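Local coordinates for protein sialyltransferase 0160 (Photobacterium damselae, PDB 4R84) that probably transfers sialic acid from CMP-sialic acid to galactosides in alpha-2,6 linkage, as a glycosyltransferase of the GT-B group, at residues A[34-39]-A[44-49]; A[365-370]-A[374-379]; A[402-407]-A[412-417]. One frame throughout, in Å; residues are numbered along the deposited sequence. Where two conformers were deposited one is given.

Contact 1: residues A[34-39]-A[44-49]; sequences SSNSAD and ETYQLT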
loop_
_atom_site.group_PDB
_atom_site.type_symbol
_atom_site.label_atom_id
_atom_site.label_comp_id
_atom_site.label_asym_id
_atom_site.label_seq_id
_atom_site.Cartn_x
_atom_site.Cartn_y
_atom_site.Cartn_z
ATOM N N SER A 34 -24.117 29.769 4.256
ATOM C CA SER A 34 -23.274 28.604 4.448
ATOM C C SER A 34 -23.478 27.614 3.313
ATOM O O SER A 34 -24.608 27.369 2.891
ATOM C CB SER A 34 -23.577 27.938 5.789
ATOM O OG SER A 34 -23.145 28.749 6.864
ATOM N N SER A 35 -22.390 26.999 2.860
ATOM C CA SER A 35 -22.499 26.061 1.749
ATOM C C SER A 35 -21.723 24.799 2.039
ATOM O O SER A 35 -20.649 24.846 2.634
ATOM C CB SER A 35 -21.977 26.689 0.450
ATOM O OG SER A 35 -22.728 27.839 0.071
ATOM N N ASN A 36 -22.279 23.668 1.616
ATOM C CA ASN A 36 -21.571 22.415 1.712
ATOM C C ASN A 36 -22.053 21.420 0.676
ATOM O O ASN A 36 -23.116 21.578 0.071
ATOM C CB ASN A 36 -21.696 21.815 3.110
ATOM C CG ASN A 36 -23.095 21.326 3.413
ATOM O OD1 ASN A 36 -24.076 21.870 2.921
ATOM N ND2 ASN A 36 -23.189 20.276 4.217
ATOM N N SER A 37 -21.249 20.392 0.487
ATOM C CA SER A 37 -21.581 19.341 -0.461
ATOM C C SER A 37 -21.239 17.990 0.139
ATOM O O SER A 37 -20.353 17.877 0.984
ATOM C CB SER A 37 -20.839 19.546 -1.779
ATOM O OG SER A 37 -19.441 19.506 -1.574
ATOM N N ALA A 38 -21.967 16.963 -0.280
ATOM C CA ALA A 38 -21.718 15.640 0.255
ATOM C C ALA A 38 -22.133 14.590 -0.749
ATOM O O ALA A 38 -23.095 14.791 -1.494
ATOM C CB ALA A 38 -22.471 15.452 1.567
ATOM N N ASP A 39 -21.411 13.468 -0.765
ATOM C CA ASP A 39 -21.853 12.293 -1.518
ATOM C C ASP A 39 -22.772 11.461 -0.636
ATOM O O ASP A 39 -22.491 11.271 0.545
ATOM C CB ASP A 39 -20.663 11.436 -1.976
ATOM C CG ASP A 39 -19.845 12.102 -3.068
ATOM O OD1 ASP A 39 -20.298 13.136 -3.613
ATOM O OD2 ASP A 39 -18.758 11.580 -3.394
ATOM N N GLU A 44 -28.819 5.135 1.242
ATOM C CA GLU A 44 -28.438 5.669 2.550
ATOM C C GLU A 44 -29.093 7.033 2.802
ATOM O O GLU A 44 -29.607 7.667 1.882
ATOM C CB GLU A 44 -26.898 5.747 2.665
ATOM C CG GLU A 44 -26.242 4.366 2.541
ATOM C CD GLU A 44 -24.793 4.323 2.992
ATOM O OE1 GLU A 44 -24.219 5.382 3.307
ATOM O OE2 GLU A 44 -24.232 3.205 3.039
ATOM N N THR A 45 -29.079 7.469 4.057
ATOM C CA THR A 45 -29.782 8.674 4.481
ATOM C C THR A 45 -28.804 9.807 4.824
ATOM O O THR A 45 -27.747 9.581 5.421
ATOM C CB THR A 45 -30.684 8.365 5.694
ATOM O OG1 THR A 45 -31.675 7.393 5.323
ATOM C CG2 THR A 45 -31.387 9.629 6.207
ATOM N N TYR A 46 -29.144 11.013 4.390
ATOM C CA TYR A 46 -28.418 12.216 4.760
ATOM C C TYR A 46 -29.411 13.195 5.381
ATOM O O TYR A 46 -30.492 13.389 4.832
ATOM C CB TYR A 46 -27.724 12.826 3.542
ATOM C CG TYR A 46 -26.845 14.014 3.865
ATOM C CD1 TYR A 46 -27.390 15.294 3.996
ATOM C CD2 TYR A 46 -25.470 13.863 4.024
ATOM C CE1 TYR A 46 -26.581 16.386 4.295
ATOM C CE2 TYR A 46 -24.663 14.946 4.319
ATOM C CZ TYR A 46 -25.217 16.199 4.452
ATOM O OH TYR A 46 -24.397 17.269 4.742
ATOM N N GLN A 47 -29.081 13.782 6.529
ATOM C CA GLN A 47 -30.007 14.733 7.157
ATOM C C GLN A 47 -29.762 16.161 6.687
ATOM O O GLN A 47 -28.731 16.752 7.001
ATOM C CB GLN A 47 -29.907 14.707 8.684
ATOM C CG GLN A 47 -30.997 15.573 9.334
ATOM C CD GLN A 47 -30.813 15.773 10.829
ATOM O OE1 GLN A 47 -29.727 16.113 11.296
ATOM N NE2 GLN A 47 -31.883 15.574 11.585
ATOM N N LEU A 48 -30.704 16.720 5.936
ATOM C CA LEU A 48 -30.596 18.130 5.583
ATOM C C LEU A 48 -30.955 18.995 6.794
ATOM O O LEU A 48 -31.983 18.785 7.455
ATOM C CB LEU A 48 -31.477 18.464 4.379
ATOM C CG LEU A 48 -30.893 17.934 3.065
ATOM C CD1 LEU A 48 -31.959 17.822 2.002
ATOM C CD2 LEU A 48 -29.717 18.767 2.568
ATOM N N THR A 49 -30.110 19.984 7.065
ATOM C CA THR A 49 -30.264 20.817 8.251
ATOM C C THR A 49 -29.542 22.142 8.013
ATOM O O THR A 49 -28.595 22.202 7.224
ATOM C CB THR A 49 -29.697 20.113 9.504
ATOM O OG1 THR A 49 -30.069 20.826 10.688
ATOM C CG2 THR A 49 -28.184 20.011 9.422
#
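With CG of Tyr46 placed opposite the backbone N (chi1 -175°), the phenol ring extends from its strand and reaches across to Ala38 of the facing strand; Asn36, whose CG is tucked between its own N and carbonyl carbon (chi1 70°), extends its amide toward the hydroxyl end of the same ring. The contact is narrow. The methyl of Ala38 meets the Tyr46 ring obliquely, with CB of Ala38 3.6 Å from CE2 of Tyr46. The side chains of Asn36 and Tyr46 approach from opposite directions, their planar groups turned 47° from one another, and the amide lies beside the phenol oxygen. Which end of that amide faces the hydroxyl is doubtful, since it is probably modelled the wrong way round. Asn36 and Ala38 present their side chains to the tyrosine, whereas Ser37 between them points away. The CA atoms of Ala38 and Tyr46 remain 8.8 Å apart, too far for backbone pairing, and the gap is spanned mainly by the tyrosine side chain. Each strand finds its hydrogen-bonded partner elsewhere: strand 31-41 runs parallel to strand 106-125, with Asn36 bonded through its backbone to Asn110 and Thr112, while strand 45-48 pairs antiparallel with strand 81-84. The contact thus spans two layers of the PKD-like domain, with Tyr46 also packing on Leu113 of strand 106-125.

Contact 2: residues A[365-370]-A[374-379]; sequences TTWAGG and EYYAQQ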
loop_
_atom_site.group_PDB
_atom_site.type_symbol
_atom_site.label_atom_id
_atom_site.label_comp_id
_atom_site.label_asym_id
_atom_site.label_seq_id
_atom_site.Cartn_x
_atom_site.Cartn_y
_atom_site.Cartn_z
ATOM N N THR A 365 17.944 -16.596 6.730
ATOM C CA THR A 365 17.772 -17.995 7.085
ATOM C C THR A 365 18.999 -18.798 6.669
ATOM O O THR A 365 20.113 -18.475 7.059
ATOM C CB THR A 365 16.498 -18.594 6.442
ATOM O OG1 THR A 365 16.522 -18.364 5.028
ATOM C CG2 THR A 365 15.271 -17.933 7.019
ATOM N N THR A 366 18.795 -19.850 5.895
ATOM C CA THR A 366 19.905 -20.649 5.382
ATOM C C THR A 366 20.075 -20.316 3.906
ATOM O O THR A 366 19.182 -19.726 3.293
ATOM C CB THR A 366 19.648 -22.153 5.571
ATOM O OG1 THR A 366 18.420 -22.502 4.922
ATOM C CG2 THR A 366 19.522 -22.490 7.039
ATOM N N TRP A 367 21.228 -20.656 3.337
ATOM C CA TRP A 367 21.432 -20.464 1.911
ATOM C C TRP A 367 22.145 -21.686 1.320
ATOM O O TRP A 367 22.163 -22.755 1.934
ATOM C CB TRP A 367 22.197 -19.148 1.641
ATOM C CG TRP A 367 23.513 -19.000 2.360
ATOM C CD1 TRP A 367 24.741 -19.373 1.889
ATOM C CD2 TRP A 367 23.747 -18.406 3.651
ATOM N NE1 TRP A 367 25.712 -19.063 2.799
ATOM C CE2 TRP A 367 25.135 -18.468 3.890
ATOM C CE3 TRP A 367 22.923 -17.827 4.621
ATOM C CZ2 TRP A 367 25.721 -17.987 5.069
ATOM C CZ3 TRP A 367 23.509 -17.344 5.798
ATOM C CH2 TRP A 367 24.896 -17.428 6.005
ATOM N N ALA A 368 22.707 -21.551 0.125
ATOM C CA ALA A 368 23.272 -22.704 -0.565
ATOM C C ALA A 368 24.473 -23.298 0.173
ATOM O O ALA A 368 25.057 -22.655 1.045
ATOM C CB ALA A 368 23.651 -22.316 -1.988
ATOM N N GLY A 369 24.812 -24.547 -0.143
ATOM C CA GLY A 369 26.026 -25.142 0.382
ATOM C C GLY A 369 25.833 -26.453 1.132
ATOM O O GLY A 369 26.790 -27.188 1.347
ATOM N N GLY A 370 24.605 -26.742 1.553
ATOM C CA GLY A 370 24.329 -28.005 2.223
ATOM C C GLY A 370 24.942 -28.140 3.609
ATOM O O GLY A 370 25.194 -29.256 4.086
ATOM N N GLU A 374 23.402 -24.673 12.078
ATOM C CA GLU A 374 24.360 -24.016 12.952
ATOM C C GLU A 374 25.433 -23.283 12.163
ATOM O O GLU A 374 25.911 -22.241 12.602
ATOM C CB GLU A 374 24.999 -25.028 13.910
ATOM C CG GLU A 374 24.065 -25.499 15.014
ATOM C CD GLU A 374 22.977 -26.437 14.517
ATOM O OE1 GLU A 374 23.202 -27.146 13.510
ATOM O OE2 GLU A 374 21.880 -26.439 15.120
ATOM N N TYR A 375 25.833 -23.833 11.019
ATOM C CA TYR A 375 26.804 -23.147 10.162
ATOM C C TYR A 375 26.268 -21.797 9.703
ATOM O O TYR A 375 26.984 -20.798 9.722
ATOM C CB TYR A 375 27.162 -24.007 8.950
ATOM C CG TYR A 375 27.914 -23.304 7.826
ATOM C CD1 TYR A 375 27.243 -22.560 6.864
ATOM C CD2 TYR A 375 29.299 -23.419 7.713
ATOM C CE1 TYR A 375 27.920 -21.945 5.832
ATOM C CE2 TYR A 375 29.981 -22.805 6.676
ATOM C CZ TYR A 375 29.292 -22.068 5.744
ATOM O OH TYR A 375 29.961 -21.443 4.708
ATOM N N TYR A 376 25.001 -21.759 9.292
ATOM C CA TYR A 376 24.449 -20.523 8.753
ATOM C C TYR A 376 24.311 -19.485 9.840
ATOM O O TYR A 376 24.532 -18.303 9.586
ATOM C CB TYR A 376 23.104 -20.787 8.038
ATOM C CG TYR A 376 23.374 -21.633 6.815
ATOM C CD1 TYR A 376 23.994 -21.087 5.699
ATOM C CD2 TYR A 376 23.077 -22.994 6.802
ATOM C CE1 TYR A 376 24.296 -21.871 4.585
ATOM C CE2 TYR A 376 23.365 -23.780 5.691
ATOM C CZ TYR A 376 23.977 -23.223 4.599
ATOM O OH TYR A 376 24.270 -24.014 3.512
ATOM N N ALA A 377 23.983 -19.920 11.053
ATOM C CA ALA A 377 23.937 -19.002 12.193
ATOM C C ALA A 377 25.335 -18.486 12.509
ATOM O O ALA A 377 25.523 -17.304 12.783
ATOM C CB ALA A 377 23.336 -19.686 13.415
ATOM N N GLN A 378 26.323 -19.376 12.454
ATOM C CA GLN A 378 27.686 -18.982 12.797
ATOM C C GLN A 378 28.262 -17.970 11.807
ATOM O O GLN A 378 28.995 -17.062 12.204
ATOM C CB GLN A 378 28.600 -20.209 12.893
ATOM C CG GLN A 378 30.058 -19.885 13.274
ATOM C CD GLN A 378 30.183 -19.135 14.600
ATOM O OE1 GLN A 378 29.570 -19.509 15.599
ATOM N NE2 GLN A 378 30.999 -18.084 14.615
ATOM N N GLN A 379 27.942 -18.115 10.525
ATOM C CA GLN A 379 28.439 -17.168 9.545
ATOM C C GLN A 379 27.909 -15.772 9.818
ATOM O O GLN A 379 28.624 -14.781 9.651
ATOM C CB GLN A 379 28.073 -17.592 8.128
ATOM C CG GLN A 379 28.692 -18.914 7.706
ATOM C CD GLN A 379 30.149 -19.021 8.135
ATOM O OE1 GLN A 379 31.005 -18.316 7.623
ATOM N NE2 GLN A 379 30.433 -19.949 9.050
#
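Trp367 and Tyr376 form an edge-to-face (T-shaped) pair, in which the tyrosine turns one edge toward the face of the indole. The planes stand at 75°, and the centroid of the five-membered ring of Trp367 is 4.6 Å from that of the Tyr376 ring. CD1 of Tyr376 lies over the middle of the indole, with CE2 of Trp367 3.4 Å away, while CB of Gln379 comes in at the indole edge, 3.8 Å from CH2 of Trp367. The tyrosine ring is itself sandwiched: Thr366 lays CB over one face in a CH-pi contact, 4.0 Å from the Tyr376 ring centroid, and Tyr375 CD1 rests on the opposite face. At the far end, Tyr376 OH lies 2.9 Å from the carbonyl O of Ala368, a weak and unsettled hydrogen bond, the carbonyl O of Trp367 being as close, and it is also hydrogen-bonded to the backbone N of Glu371. The turning loop therefore wraps round the phenol. The indole NE1 is bonded to the C-terminal carboxylate of Ala503. In the fold, the loop that follows strand 358-362 is laid against the first turns of helix 373-388, while Thr366 and Ala377 both pack on Ile413 of helix 412-419.

Contact 3: residues A[402-407]-A[412-417]; sequences LFFKGH and VINDII. With CSF (cytidine-5'-monophosphate-3-fluoro-N-acetyl-neuraminic acid), chain E.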
loop_
_atom_site.group_PDB
_atom_site.type_symbol
_atom_site.label_atom_id
_atom_site.label_comp_id
_atom_site.label_asym_id
_atom_site.label_seq_id
_atom_site.Cartn_x
_atom_site.Cartn_y
_atom_site.Cartn_z
ATOM N N LEU A 402 23.851 -2.499 19.715
ATOM C CA LEU A 402 23.448 -3.579 18.814
ATOM C C LEU A 402 21.990 -3.985 18.981
ATOM O O LEU A 402 21.498 -4.193 20.093
ATOM C CB LEU A 402 24.336 -4.824 18.968
ATOM C CG LEU A 402 25.784 -4.835 18.440
ATOM C CD1 LEU A 402 26.590 -3.590 18.759
ATOM C CD2 LEU A 402 26.491 -6.087 18.940
ATOM N N PHE A 403 21.322 -4.063 17.840
ATOM C CA PHE A 403 19.952 -4.538 17.716
ATOM C C PHE A 403 19.923 -5.618 16.643
ATOM O O PHE A 403 20.685 -5.562 15.671
ATOM C CB PHE A 403 19.002 -3.402 17.341
ATOM C CG PHE A 403 18.802 -2.390 18.432
ATOM C CD1 PHE A 403 19.761 -1.415 18.693
ATOM C CD2 PHE A 403 17.638 -2.399 19.185
ATOM C CE1 PHE A 403 19.566 -0.480 19.702
ATOM C CE2 PHE A 403 17.441 -1.470 20.194
ATOM C CZ PHE A 403 18.404 -0.516 20.455
ATOM N N PHE A 404 19.043 -6.591 16.815
ATOM C CA PHE A 404 18.942 -7.701 15.884
ATOM C C PHE A 404 17.556 -7.771 15.294
ATOM O O PHE A 404 16.572 -7.846 16.029
ATOM C CB PHE A 404 19.274 -9.021 16.599
ATOM C CG PHE A 404 19.124 -10.246 15.734
ATOM C CD1 PHE A 404 19.810 -10.351 14.535
ATOM C CD2 PHE A 404 18.359 -11.329 16.160
ATOM C CE1 PHE A 404 19.698 -11.488 13.744
ATOM C CE2 PHE A 404 18.244 -12.475 15.381
ATOM C CZ PHE A 404 18.912 -12.563 14.164
ATOM N N LYS A 405 17.459 -7.738 13.966
ATOM C CA LYS A 405 16.170 -8.029 13.328
ATOM C C LYS A 405 16.323 -9.326 12.557
ATOM O O LYS A 405 16.864 -9.353 11.442
ATOM C CB LYS A 405 15.707 -6.886 12.416
ATOM C CG LYS A 405 14.387 -7.191 11.672
ATOM C CD LYS A 405 13.385 -7.777 12.639
ATOM C CE LYS A 405 12.042 -8.049 11.983
ATOM N NZ LYS A 405 11.971 -9.158 10.982
ATOM N N GLY A 406 15.897 -10.415 13.188
ATOM C CA GLY A 406 16.014 -11.712 12.569
ATOM C C GLY A 406 15.031 -11.894 11.434
ATOM O O GLY A 406 13.992 -11.208 11.360
ATOM N N HIS A 407 15.350 -12.828 10.543
ATOM C CA HIS A 407 14.416 -13.233 9.492
ATOM C C HIS A 407 13.223 -13.918 10.151
ATOM O O HIS A 407 13.382 -14.665 11.110
ATOM C CB HIS A 407 15.113 -14.175 8.495
ATOM C CG HIS A 407 14.343 -14.426 7.233
ATOM N ND1 HIS A 407 13.207 -15.208 7.189
ATOM C CD2 HIS A 407 14.571 -14.021 5.960
ATOM C CE1 HIS A 407 12.763 -15.269 5.946
ATOM N NE2 HIS A 407 13.572 -14.562 5.180
ATOM N N VAL A 412 15.707 -21.374 15.046
ATOM C CA VAL A 412 16.809 -21.485 15.999
ATOM C C VAL A 412 18.013 -20.631 15.582
ATOM O O VAL A 412 18.816 -20.226 16.421
ATOM C CB VAL A 412 17.211 -22.972 16.169
ATOM C CG1 VAL A 412 18.430 -23.121 17.047
ATOM C CG2 VAL A 412 16.052 -23.741 16.784
ATOM N N ILE A 413 18.134 -20.344 14.290
ATOM C CA ILE A 413 19.208 -19.467 13.826
ATOM C C ILE A 413 19.135 -18.130 14.564
ATOM O O ILE A 413 20.135 -17.583 15.009
ATOM C CB ILE A 413 19.113 -19.233 12.314
ATOM C CG1 ILE A 413 19.368 -20.538 11.557
ATOM C CG2 ILE A 413 20.073 -18.148 11.879
ATOM C CD1 ILE A 413 19.336 -20.385 10.058
ATOM N N ASN A 414 17.925 -17.606 14.708
ATOM C CA ASN A 414 17.749 -16.354 15.427
ATOM C C ASN A 414 18.162 -16.480 16.882
ATOM O O ASN A 414 18.808 -15.581 17.426
ATOM C CB ASN A 414 16.297 -15.872 15.326
ATOM C CG ASN A 414 15.918 -15.469 13.905
ATOM O OD1 ASN A 414 16.775 -15.370 13.021
ATOM N ND2 ASN A 414 14.632 -15.227 13.686
ATOM N N ASP A 415 17.803 -17.595 17.513
ATOM C CA ASP A 415 18.189 -17.812 18.909
ATOM C C ASP A 415 19.708 -17.876 19.095
ATOM O O ASP A 415 20.238 -17.336 20.064
ATOM C CB ASP A 415 17.576 -19.098 19.468
ATOM C CG ASP A 415 16.072 -19.126 19.354
ATOM O OD1 ASP A 415 15.435 -18.054 19.418
ATOM O OD2 ASP A 415 15.521 -20.239 19.256
ATOM N N ILE A 416 20.389 -18.564 18.180
ATOM C CA ILE A 416 21.849 -18.708 18.229
ATOM C C ILE A 416 22.527 -17.357 18.082
ATOM O O ILE A 416 23.419 -17.013 18.869
ATOM C CB ILE A 416 22.356 -19.663 17.128
ATOM C CG1 ILE A 416 21.895 -21.095 17.417
ATOM C CG2 ILE A 416 23.887 -19.619 17.023
ATOM C CD1 ILE A 416 22.115 -22.049 16.270
ATOM N N ILE A 417 22.097 -16.588 17.084
ATOM C CA ILE A 417 22.680 -15.270 16.849
ATOM C C ILE A 417 22.442 -14.327 18.027
ATOM O O ILE A 417 23.385 -13.677 18.510
ATOM C CB ILE A 417 22.114 -14.626 15.558
ATOM C CG1 ILE A 417 22.513 -15.449 14.334
ATOM C CG2 ILE A 417 22.573 -13.169 15.406
ATOM C CD1 ILE A 417 21.767 -15.068 13.057
HETATM C C5A CSF E . 14.759 -14.451 -2.034
HETATM C C4A CSF E . 13.267 -14.180 -1.889
HETATM C C2A CSF E . 13.578 -14.155 0.623
HETATM O O6A CSF E . 14.979 -14.364 0.366
HETATM C C6A CSF E . 15.473 -13.811 -0.849
HETATM C C3A CSF E . 12.743 -14.705 -0.547
HETATM O O4A CSF E . 12.577 -14.811 -2.975
HETATM N N5A CSF E . 15.240 -13.866 -3.265
HETATM C C7A CSF E . 16.955 -14.120 -0.917
HETATM C C8A CSF E . 17.679 -13.475 0.252
HETATM C C9A CSF E . 19.187 -13.604 0.076
HETATM O O9A CSF E . 19.807 -12.947 1.181
HETATM O O8A CSF E . 17.342 -12.088 0.267
HETATM O O7A CSF E . 17.148 -15.534 -0.842
HETATM C C1A CSF E . 13.206 -14.884 1.898
HETATM O OBA CSF E . 12.055 -14.739 2.354
HETATM O OAA CSF E . 14.049 -15.624 2.459
HETATM O O1A CSF E . 13.228 -12.778 0.777
HETATM O O2A CSF E . 13.943 -10.393 0.788
HETATM N N1 CSF E . 12.617 -9.805 6.539
HETATM C C2 CSF E . 12.685 -9.153 7.780
HETATM N N3 CSF E . 13.840 -9.163 8.484
HETATM C C4 CSF E . 14.920 -9.795 7.976
HETATM C C5 CSF E . 14.860 -10.457 6.750
HETATM C C6 CSF E . 13.668 -10.456 6.034
HETATM C "C3'" CSF E . 11.436 -8.912 3.673
HETATM C "C2'" CSF E . 11.077 -8.520 5.082
HETATM C "C1'" CSF E . 11.323 -9.805 5.839
HETATM O "O4'" CSF E . 11.276 -10.874 4.890
HETATM C "C4'" CSF E . 10.934 -10.336 3.613
HETATM P PA CSF E . 13.975 -11.633 1.645
HETATM O "O5'" CSF E . 12.975 -11.281 2.826
HETATM C "C5'" CSF E . 11.592 -11.159 2.528
HETATM O "O3'" CSF E . 10.838 -8.043 2.719
HETATM O "O2'" CSF E . 9.674 -8.242 5.180
HETATM N N4 CSF E . 16.079 -9.806 8.679
HETATM O O2 CSF E . 11.662 -8.567 8.224
HETATM O O3A CSF E . 15.259 -12.110 2.270
HETATM C C10 CSF E . 15.943 -14.550 -4.173
HETATM O O10 CSF E . 16.156 -15.750 -4.075
HETATM C C11 CSF E . 16.476 -13.737 -5.320
HETATM F F3A CSF E . 12.807 -16.079 -0.515
HETATM O O HOH W 1 17.700 -14.233 10.876
#
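This contact supplies Lys405, Gly406 and His407 to the pocket for the nucleotide-sugar donor, and in it His407, just past the end of strand 401-405, is tied to Asn414 in the first turn of helix 412-419. ND2 of Asn414 donates to the carbonyl O of His407 at 2.9 Å, a nearly straight bond (167°) close to the amide plane. At the other end of the amide, a water donates to OD1 of Asn414 at 2.6 Å and accepts from the backbone N of His407 at 2.8 Å. One amide thus grips the carbonyl of His407 directly and its N-H through a water. CG of Asn414 sits beside its own backbone N (chi1 -67°), which swings the amide back toward Gly406. Ile417 lays CG2 over one face of the Phe404 ring, 3.7 Å from CE1 of Phe404; the backbone N of Gly406 occupies the opposite face, and CB of Asn414 meets the ring edge. The bound ligand is CMP-3-fluoro-N-acetylneuraminic acid, a donor analogue. NZ of Lys405 donates to O2 of its cytosine at 2.8 Å and also bonds the carbonyls of Gly406 and Ala429, while the carbonyl O of Lys405 accepts from cytosine N4 at 2.9 Å. NE2 of His407 donates to the sialyl carboxylate oxygen OAA at 3.0 Å and more weakly to OBA, its ND1 being bonded to the backbone N of Ala409. Strand 401-405, helix 412-419 and strand 425-427 form a beta-alpha-beta unit, and binding the nucleotide at the carboxyl end of its first strand is typical of the Rossmann-like domains of GT-B glycosyltransferases.

How the contacts relate
Contacts 2 and 3 are neighbours in the sialyltransferase part of the chain, with centres about 13 Å apart, and meet directly at the donor site. CG2 of Thr365 lies 3.4 Å from ND1 of His407, and the side chain of Thr365 lies about 4 Å from the bound analogue, so the start of the loop of contact 2 probably adjoins the pocket wall to which contact 3 contributes. Behind it, helices 373-388 and 412-419 pack together, with CB of Ala377 3.7 Å from CG2 of Ile416. Contact 1 stands apart in the PKD-like domain: its centre is about 63 Å from that of contact 2 and 55 Å from that of contact 3, across the chain's centre.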